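Long-range contacts in YfdX protein (Salmonella enterica I, PDB 6A02), which is of uncertain biochemical function but is linked to antibiotic stress and virulence in Salmonella Typhi: residues A[22-27]-A[52-57]; A[78-83]-A[129-134]. All coordinates share one frame; numbering follows the deposited sequence. Where two conformers were deposited one is given.

Interaction 1: residues A[22-27]-A[52-57]; sequences WQAMRD and KLLNDD
The carboxylate of Asp27 meets Leu53 at one oxygen and the amide of Gln23 at the other. Its OD2 lies 3.6 Å from Leu53 CD1, and the two side chains cross at about a right angle. OD1 takes a hydrogen bond of 3.0 Å from Gln23 NE2; the donor stands above the carboxylate, 42° out of its plane, while the oxygen lies nearly within the plane of the amide. Gln23 CG is anti to the backbone N (chi1 -176°) and the chain bends at chi2, which carries its CB and CG obliquely across the same methyl, CG to Leu53 CD1 3.9 Å, and turns the amide back toward Asp27 one helical turn on. Leu53 CD1 thus sits among Gln23, Asp27 and the backbone of Ala24. The small Ala24 lets the backbones close to 6.0 Å between its CA and Leu53 CA, and its CB presses against Leu54 CG at 3.6 Å. The joint is apolar packing of helix 19-36 against the last turn of helix 40-54, part of a helical hairpin. Leu54 also rests on Thr139 and Val143 of helix 136-151, and Met25 faces strand 77-89.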
ATOM      1  N   TRP A  22      11.407 -11.639   9.065  1.00  9.85           N
ATOM      2  CA  TRP A  22      10.692 -10.380   9.223  1.00 11.26           C
ATOM      3  C   TRP A  22      11.628  -9.285   9.718  1.00 11.89           C
ATOM      4  O   TRP A  22      11.649  -8.177   9.168  1.00 10.63           O
ATOM      5  CB  TRP A  22       9.487 -10.551  10.157  1.00 14.69           C
ATOM      6  CG  TRP A  22       8.594  -9.363  10.090  1.00 17.35           C
ATOM      7  CD1 TRP A  22       7.574  -9.150   9.212  1.00 17.56           C
ATOM      8  CD2 TRP A  22       8.673  -8.202  10.907  1.00 21.11           C
ATOM      9  NE1 TRP A  22       6.998  -7.924   9.440  1.00 23.46           N
ATOM     10  CE2 TRP A  22       7.655  -7.326  10.485  1.00 21.39           C
ATOM     11  CE3 TRP A  22       9.495  -7.824  11.969  1.00 21.07           C
ATOM     12  CZ2 TRP A  22       7.445  -6.090  11.076  1.00 25.21           C
ATOM     13  CZ3 TRP A  22       9.284  -6.597  12.560  1.00 22.76           C
ATOM     14  CH2 TRP A  22       8.264  -5.748  12.113  1.00 27.27           C
ATOM     15  N   GLN A  23      12.421  -9.581  10.752  1.00 11.00           N
ATOM     16  CA  GLN A  23      13.344  -8.581  11.275  1.00 11.02           C
ATOM     17  C   GLN A  23      14.415  -8.233  10.253  1.00 10.06           C
ATOM     18  O   GLN A  23      14.855  -7.080  10.187  1.00  9.88           O
ATOM     19  CB  GLN A  23      13.968  -9.087  12.576  1.00 10.39           C
ATOM     20  CG  GLN A  23      14.872  -8.065  13.263  1.00 14.36           C
ATOM     21  CD  GLN A  23      14.105  -6.836  13.692  1.00 15.34           C
ATOM     22  OE1 GLN A  23      13.014  -6.944  14.250  1.00 23.23           O
ATOM     23  NE2 GLN A  23      14.648  -5.655  13.395  1.00 14.99           N
ATOM     24  N   ALA A  24      14.829  -9.207   9.444  1.00  9.66           N
ATOM     25  CA  ALA A  24      15.800  -8.932   8.392  1.00  9.63           C
ATOM     26  C   ALA A  24      15.253  -7.912   7.403  1.00  8.78           C
ATOM     27  O   ALA A  24      15.971  -6.992   6.987  1.00  9.46           O
ATOM     28  CB  ALA A  24      16.180 -10.229   7.675  1.00 10.66           C
ATOM     29  N   MET A  25      13.978  -8.042   7.030  1.00  9.91           N
ATOM     30  CA  MET A  25      13.402  -7.078   6.097  1.00  7.60           C
ATOM     31  C   MET A  25      13.310  -5.696   6.727  1.00  8.28           C
ATOM     32  O   MET A  25      13.527  -4.685   6.048  1.00  8.65           O
ATOM     33  CB  MET A  25      12.024  -7.552   5.631  1.00  8.03           C
ATOM     34  CG  MET A  25      12.043  -8.859   4.840  1.00 10.25           C
ATOM     35  SD  MET A  25      13.299  -8.909   3.541  1.00 11.62           S
ATOM     36  CE  MET A  25      12.749  -7.560   2.504  1.00 12.55           C
ATOM     37  N   ARG A  26      12.987  -5.635   8.021  1.00  8.95           N
ATOM     38  CA  ARG A  26      12.996  -4.362   8.732  1.00 10.07           C
ATOM     39  C   ARG A  26      14.396  -3.755   8.715  1.00  9.80           C
ATOM     40  O   ARG A  26      14.570  -2.560   8.428  1.00  9.73           O
ATOM     41  CB  ARG A  26      12.478  -4.612  10.151  1.00 12.23           C
ATOM     42  CG  ARG A  26      12.784  -3.555  11.174  1.00 16.71           C
ATOM     43  CD  ARG A  26      12.194  -2.215  10.839  1.00 17.68           C
ATOM     44  NE  ARG A  26      12.262  -1.339  12.009  1.00 23.11           N
ATOM     45  CZ  ARG A  26      12.031  -0.032  11.976  1.00 22.42           C
ATOM     46  NH1 ARG A  26      11.732   0.553  10.832  1.00 22.65           N
ATOM     47  NH2 ARG A  26      12.112   0.686  13.091  1.00 21.70           N
ATOM     48  N   ASP A  27      15.418  -4.582   8.959  1.00  9.29           N
ATOM     49  CA  ASP A  27      16.796  -4.093   8.946  1.00  9.57           C
ATOM     50  C   ASP A  27      17.206  -3.600   7.558  1.00  8.89           C
ATOM     51  O   ASP A  27      17.951  -2.618   7.440  1.00  8.95           O
ATOM     52  CB  ASP A  27      17.750  -5.197   9.407  1.00 10.18           C
ATOM     53  CG  ASP A  27      17.624  -5.518  10.884  1.00 13.01           C
ATOM     54  OD1 ASP A  27      16.933  -4.770  11.615  1.00 13.90           O
ATOM     55  OD2 ASP A  27      18.240  -6.529  11.296  1.00 13.85           O
ATOM     56  N   LYS A  52      23.000 -11.946   8.759  1.00 13.82           N
ATOM     57  CA  LYS A  52      23.107 -12.995   9.769  1.00 16.45           C
ATOM     58  C   LYS A  52      21.752 -13.634  10.044  1.00 16.95           C
ATOM     59  O   LYS A  52      21.655 -14.857  10.209  1.00 18.34           O
ATOM     60  CB  LYS A  52      23.737 -12.447  11.052  1.00 18.10           C
ATOM     61  CG  LYS A  52      25.233 -12.220  10.929  1.00 26.60           C
ATOM     62  CD  LYS A  52      25.873 -11.836  12.251  1.00 29.17           C
ATOM     63  CE  LYS A  52      27.379 -11.994  12.167  1.00 32.36           C
ATOM     64  NZ  LYS A  52      27.932 -11.275  10.984  1.00 35.79           N
ATOM     65  N   LEU A  53      20.690 -12.828  10.079  1.00 12.30           N
ATOM     66  CA  LEU A  53      19.360 -13.377  10.328  1.00 15.09           C
ATOM     67  C   LEU A  53      18.922 -14.318   9.211  1.00 15.30           C
ATOM     68  O   LEU A  53      18.373 -15.394   9.478  1.00 16.78           O
ATOM     69  CB  LEU A  53      18.352 -12.246  10.522  1.00 14.30           C
ATOM     70  CG  LEU A  53      18.444 -11.419  11.810  1.00 14.34           C
ATOM     71  CD1 LEU A  53      17.738 -10.083  11.651  1.00 15.38           C
ATOM     72  CD2 LEU A  53      17.852 -12.175  12.987  1.00 18.84           C
ATOM     73  N   LEU A  54      19.135 -13.925   7.949  1.00 11.93           N
ATOM     74  CA  LEU A  54      18.657 -14.723   6.826  1.00 14.90           C
ATOM     75  C   LEU A  54      19.496 -15.966   6.575  1.00 15.24           C
ATOM     76  O   LEU A  54      19.050 -16.858   5.843  1.00 15.39           O
ATOM     77  CB  LEU A  54      18.640 -13.873   5.550  1.00 12.86           C
ATOM     78  CG  LEU A  54      17.601 -12.759   5.518  1.00 13.56           C
ATOM     79  CD1 LEU A  54      17.844 -11.860   4.310  1.00 12.93           C
ATOM     80  CD2 LEU A  54      16.201 -13.365   5.482  1.00 14.46           C
ATOM     81  N   ASN A  55      20.702 -16.038   7.139  1.00 16.37           N
ATOM     82  CA  ASN A  55      21.632 -17.119   6.840  1.00 18.36           C
ATOM     83  C   ASN A  55      21.973 -17.929   8.080  1.00 20.56           C
ATOM     84  O   ASN A  55      22.956 -18.678   8.079  1.00 26.25           O
ATOM     85  CB  ASN A  55      22.900 -16.576   6.182  1.00 17.40           C
ATOM     86  CG  ASN A  55      22.645 -16.067   4.780  1.00 18.82           C
ATOM     87  OD1 ASN A  55      22.529 -16.852   3.836  1.00 19.25           O
ATOM     88  ND2 ASN A  55      22.547 -14.749   4.634  1.00 19.35           N
ATOM     89  N   ASP A  56      21.176 -17.788   9.133  1.00 18.79           N
ATOM     90  CA  ASP A  56      21.380 -18.513  10.380  1.00 19.13           C
ATOM     91  C   ASP A  56      21.374 -20.019  10.131  1.00 22.77           C
ATOM     92  O   ASP A  56      20.339 -20.589   9.775  1.00 20.72           O
ATOM     93  CB  ASP A  56      20.273 -18.126  11.359  1.00 19.86           C
ATOM     94  CG  ASP A  56      20.510 -18.657  12.761  1.00 25.16           C
ATOM     95  OD1 ASP A  56      21.369 -19.545  12.935  1.00 25.37           O
ATOM     96  OD2 ASP A  56      19.827 -18.182  13.694  1.00 24.60           O
ATOM     97  N   ASP A  57      22.525 -20.674  10.326  1.00 26.18           N
ATOM     98  CA  ASP A  57      22.611 -22.108  10.061  1.00 25.71           C
ATOM     99  C   ASP A  57      21.857 -22.946  11.085  1.00 23.76           C
ATOM    100  O   ASP A  57      21.579 -24.119  10.817  1.00 27.37           O
ATOM    101  CB  ASP A  57      24.071 -22.565   9.960  1.00 28.07           C
ATOM    102  CG  ASP A  57      24.830 -21.866   8.848  0.57 31.07           C
ATOM    103  OD1 ASP A  57      25.829 -21.178   9.153  0.57 35.19           O
ATOM    104  OD2 ASP A  57      24.432 -22.003   7.672  0.57 31.96           O
TER

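Interaction 2: residues A[78-83]-A[129-134]; sequences YIRINS and ENQELI
Ile79 and Ile134 form a hydrogen-bonded pair in an antiparallel sheet, where strand 77-89 runs beside the central strand 125-135 and a classic beta bulge shifts the register. Of the backbone bonds, Ile79 N to Ile134 O (2.8 Å) and Ile134 N to Ile79 O (3.0 Å) close one pair. At the bulge, Ile81 and Asn82 both face Glu132: Ile81 N gives Glu132 O a nearly straight bond (2.8 Å, 177°), Asn82 N adds a weak one, and Glu132 N returns to Asn82 O.

Apolar contacts gather on the face of Ile79 and Ile134, which lie side by side, CG1 to CG1 3.8 Å. Ile81 crosses Ile134 at about a right angle. This face packs on helix 19-36 through Ala21. On the other face the Leu133 and Arg80 side chains lie side by side, CD2 to CG 3.7 Å. A mixed contact joins Ile81 CD1 to Glu132 OE2 at 3.4 Å, the side chains crossing at a slant.

Polar side chains add further links. One water accepts from Arg80 NH1 and donates to Gln131 OE1, while Arg80 NE donates to Lys16 O; another joins Asn82 ND2 to Asn130 O. Asn82 OD1 accepts from Arg26 of the second subunit, tying this strand to that subunit. Glu129 uses both oxygens. In the conformer given, Ser83 OG donates to its OE2, while Gln131 NE2 reaches Glu129 OE1 at 3.1 Å, standing 70° above the carboxylate plane with the oxygen only 11° out of the amide plane.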
ATOM      1  N   TYR A  78       9.637 -19.189  -1.766  1.00  9.84           N
ATOM      2  CA  TYR A  78       9.083 -18.160  -0.898  1.00  8.80           C
ATOM      3  C   TYR A  78       8.945 -18.684   0.523  1.00 10.78           C
ATOM      4  O   TYR A  78       8.523 -19.827   0.738  1.00 10.80           O
ATOM      5  CB  TYR A  78       7.694 -17.772  -1.393  1.00  9.47           C
ATOM      6  CG  TYR A  78       7.699 -16.779  -2.518  1.00  9.56           C
ATOM      7  CD1 TYR A  78       7.986 -15.438  -2.275  1.00  9.51           C
ATOM      8  CD2 TYR A  78       7.379 -17.164  -3.819  1.00 13.78           C
ATOM      9  CE1 TYR A  78       7.991 -14.507  -3.297  1.00  9.77           C
ATOM     10  CE2 TYR A  78       7.363 -16.233  -4.860  1.00 12.85           C
ATOM     11  CZ  TYR A  78       7.680 -14.909  -4.588  1.00 10.62           C
ATOM     12  OH  TYR A  78       7.677 -13.982  -5.610  1.00 12.93           O
ATOM     13  N   ILE A  79       9.286 -17.836   1.496  1.00  8.13           N
ATOM     14  CA  ILE A  79       9.051 -18.120   2.908  1.00  8.75           C
ATOM     15  C   ILE A  79       8.088 -17.098   3.502  1.00  9.20           C
ATOM     16  O   ILE A  79       8.036 -15.931   3.088  1.00  9.35           O
ATOM     17  CB  ILE A  79      10.347 -18.192   3.747  1.00  9.63           C
ATOM     18  CG1 ILE A  79      11.108 -16.863   3.692  1.00  9.66           C
ATOM     19  CG2 ILE A  79      11.222 -19.392   3.322  1.00 11.23           C
ATOM     20  CD1 ILE A  79      12.113 -16.703   4.855  1.00 10.10           C
ATOM     21  N   ARG A  80       7.334 -17.548   4.500  1.00  9.29           N
ATOM     22  CA  ARG A  80       6.378 -16.713   5.222  1.00  8.88           C
ATOM     23  C   ARG A  80       7.091 -15.848   6.252  1.00  7.75           C
ATOM     24  O   ARG A  80       7.869 -16.358   7.068  1.00  9.08           O
ATOM     25  CB  ARG A  80       5.368 -17.599   5.959  1.00 10.08           C
ATOM     26  CG  ARG A  80       4.431 -18.375   5.045  1.00 11.66           C
ATOM     27  CD  ARG A  80       3.517 -19.314   5.833  1.00 13.43           C
ATOM     28  NE  ARG A  80       4.309 -20.372   6.441  1.00 14.97           N
ATOM     29  CZ  ARG A  80       4.579 -21.538   5.856  1.00 14.82           C
ATOM     30  NH1 ARG A  80       4.084 -21.824   4.652  1.00 14.55           N
ATOM     31  NH2 ARG A  80       5.343 -22.425   6.487  1.00 14.57           N
ATOM     32  N   ILE A  81       6.809 -14.543   6.241  1.00  8.10           N
ATOM     33  CA  ILE A  81       7.383 -13.627   7.220  1.00  8.02           C
ATOM     34  C   ILE A  81       6.349 -12.895   8.062  1.00  7.95           C
ATOM     35  O   ILE A  81       6.726 -12.292   9.078  1.00  9.59           O
ATOM     36  CB  ILE A  81       8.392 -12.629   6.600  1.00  8.59           C
ATOM     37  CG1 ILE A  81       7.680 -11.569   5.757  1.00  9.82           C
ATOM     38  CG2 ILE A  81       9.435 -13.368   5.790  1.00 11.87           C
ATOM     39  CD1 ILE A  81       8.594 -10.434   5.308  1.00 12.28           C
ATOM     40  N   ASN A  82       5.073 -12.920   7.689  1.00  8.52           N
ATOM     41  CA  ASN A  82       4.046 -12.288   8.508  1.00  8.31           C
ATOM     42  C   ASN A  82       2.693 -12.819   8.075  1.00  9.91           C
ATOM     43  O   ASN A  82       2.517 -13.246   6.932  1.00  9.54           O
ATOM     44  CB  ASN A  82       4.084 -10.758   8.387  1.00 10.99           C
ATOM     45  CG  ASN A  82       3.215 -10.077   9.420  1.00 14.42           C
ATOM     46  OD1 ASN A  82       3.472 -10.181  10.607  1.00 14.78           O
ATOM     47  ND2 ASN A  82       2.168  -9.390   8.969  1.00 15.68           N
ATOM     48  N   SER A  83       1.729 -12.767   8.991  1.00  9.29           N
ATOM     49  CA  SER A  83       0.334 -13.008   8.652  1.00  8.46           C
ATOM     50  C   SER A  83      -0.532 -11.917   9.256  1.00 11.24           C
ATOM     51  O   SER A  83      -0.314 -11.492  10.398  1.00 13.42           O
ATOM     52  CB  SER A  83      -0.170 -14.342   9.187  1.00 12.19           C
ATOM     53  OG  SER A  83      -1.211 -14.811   8.351  0.53 12.55           O
ATOM     54  N   GLU A 129      -6.828 -14.337   5.105  1.00 10.26           N
ATOM     55  CA  GLU A 129      -5.517 -14.282   5.729  1.00  9.33           C
ATOM     56  C   GLU A 129      -4.502 -13.786   4.706  1.00  8.01           C
ATOM     57  O   GLU A 129      -4.399 -14.344   3.606  1.00 11.15           O
ATOM     58  CB  GLU A 129      -5.108 -15.656   6.261  1.00 10.52           C
ATOM     59  CG  GLU A 129      -3.790 -15.621   6.968  1.00  9.59           C
ATOM     60  CD  GLU A 129      -3.309 -16.980   7.417  1.00 14.34           C
ATOM     61  OE1 GLU A 129      -3.556 -17.979   6.707  1.00 16.65           O
ATOM     62  OE2 GLU A 129      -2.657 -17.036   8.477  1.00 12.79           O
ATOM     63  N   ASN A 130      -3.755 -12.740   5.070  1.00  7.94           N
ATOM     64  CA  ASN A 130      -2.755 -12.143   4.183  1.00  9.17           C
ATOM     65  C   ASN A 130      -1.384 -12.595   4.656  1.00  8.64           C
ATOM     66  O   ASN A 130      -0.928 -12.194   5.730  1.00 11.03           O
ATOM     67  CB  ASN A 130      -2.833 -10.621   4.219  1.00  9.31           C
ATOM     68  CG  ASN A 130      -4.220 -10.112   4.025  1.00  9.51           C
ATOM     69  OD1 ASN A 130      -4.804 -10.252   2.957  1.00 10.20           O
ATOM     70  ND2 ASN A 130      -4.762  -9.486   5.068  1.00 11.16           N
ATOM     71  N   GLN A 131      -0.722 -13.412   3.854  1.00  8.12           N
ATOM     72  CA  GLN A 131       0.585 -13.940   4.197  1.00  8.79           C
ATOM     73  C   GLN A 131       1.646 -13.171   3.424  1.00  8.70           C
ATOM     74  O   GLN A 131       1.678 -13.217   2.187  1.00  8.64           O
ATOM     75  CB  GLN A 131       0.665 -15.431   3.878  1.00 11.10           C
ATOM     76  CG  GLN A 131      -0.278 -16.290   4.732  1.00 11.15           C
ATOM     77  CD  GLN A 131      -0.095 -17.770   4.493  1.00 17.49           C
ATOM     78  OE1 GLN A 131       0.773 -18.187   3.724  1.00 22.92           O
ATOM     79  NE2 GLN A 131      -0.914 -18.576   5.158  1.00 17.00           N
ATOM     80  N   GLU A 132       2.496 -12.457   4.150  1.00  8.32           N
ATOM     81  CA  GLU A 132       3.612 -11.745   3.552  1.00  8.07           C
ATOM     82  C   GLU A 132       4.742 -12.738   3.330  1.00  8.45           C
ATOM     83  O   GLU A 132       5.117 -13.467   4.252  1.00  8.92           O
ATOM     84  CB  GLU A 132       4.057 -10.634   4.498  1.00  9.77           C
ATOM     85  CG  GLU A 132       5.126  -9.748   3.923  1.00 15.35           C
ATOM     86  CD  GLU A 132       5.607  -8.670   4.887  1.00 21.41           C
ATOM     87  OE1 GLU A 132       5.123  -8.623   6.034  1.00 21.62           O
ATOM     88  OE2 GLU A 132       6.480  -7.864   4.488  1.00 24.75           O
ATOM     89  N   LEU A 133       5.286 -12.760   2.109  1.00  8.24           N
ATOM     90  CA  LEU A 133       6.296 -13.728   1.703  1.00  7.11           C
ATOM     91  C   LEU A 133       7.488 -13.017   1.086  1.00  7.70           C
ATOM     92  O   LEU A 133       7.338 -11.974   0.438  1.00  8.88           O
ATOM     93  CB  LEU A 133       5.748 -14.707   0.646  1.00  9.01           C
ATOM     94  CG  LEU A 133       4.329 -15.266   0.835  1.00  9.67           C
ATOM     95  CD1 LEU A 133       3.891 -16.075  -0.376  1.00 11.77           C
ATOM     96  CD2 LEU A 133       4.249 -16.122   2.084  1.00 10.90           C
ATOM     97  N   ILE A 134       8.669 -13.612   1.247  1.00  8.23           N
ATOM     98  CA  ILE A 134       9.846 -13.183   0.487  1.00  8.65           C
ATOM     99  C   ILE A 134      10.508 -14.381  -0.175  1.00  9.41           C
ATOM    100  O   ILE A 134      10.447 -15.504   0.348  1.00  8.19           O
ATOM    101  CB  ILE A 134      10.880 -12.436   1.345  1.00  9.01           C
ATOM    102  CG1 ILE A 134      11.378 -13.322   2.487  1.00  9.69           C
ATOM    103  CG2 ILE A 134      10.318 -11.087   1.830  1.00 10.42           C
ATOM    104  CD1 ILE A 134      12.620 -12.783   3.153  1.00 11.73           C
TER
HETATM  105  O   HOH W   1       1.492 -20.907   3.715  1.00 23.46           O
HETATM  106  O   HOH W   2       0.822  -9.997   6.370  1.00 17.57           O

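In the fold
Interaction 1 closes along the chain before interaction 2 opens, and their centres lie 14 Å apart. The first pairs helix 19-36 with helix 40-54; the second pairs strand 77-89 with strand 125-135, the middle of the three-stranded sheet, near the centre of the chain. Helix 19-36 is the bridge between them: Trp22 CD1 lies 3.3 Å from Ile81 O, and Met25 CG lies 3.8 Å from Ile81 CD1. Helix 19-36 thus joins the helical hairpin to the sheet. Both contacts also reach the second subunit, where Trp22 and Arg26 make cation-pi contacts with Arg26 and Trp22 of that subunit, respectively, so the same junction contributes to the assembly.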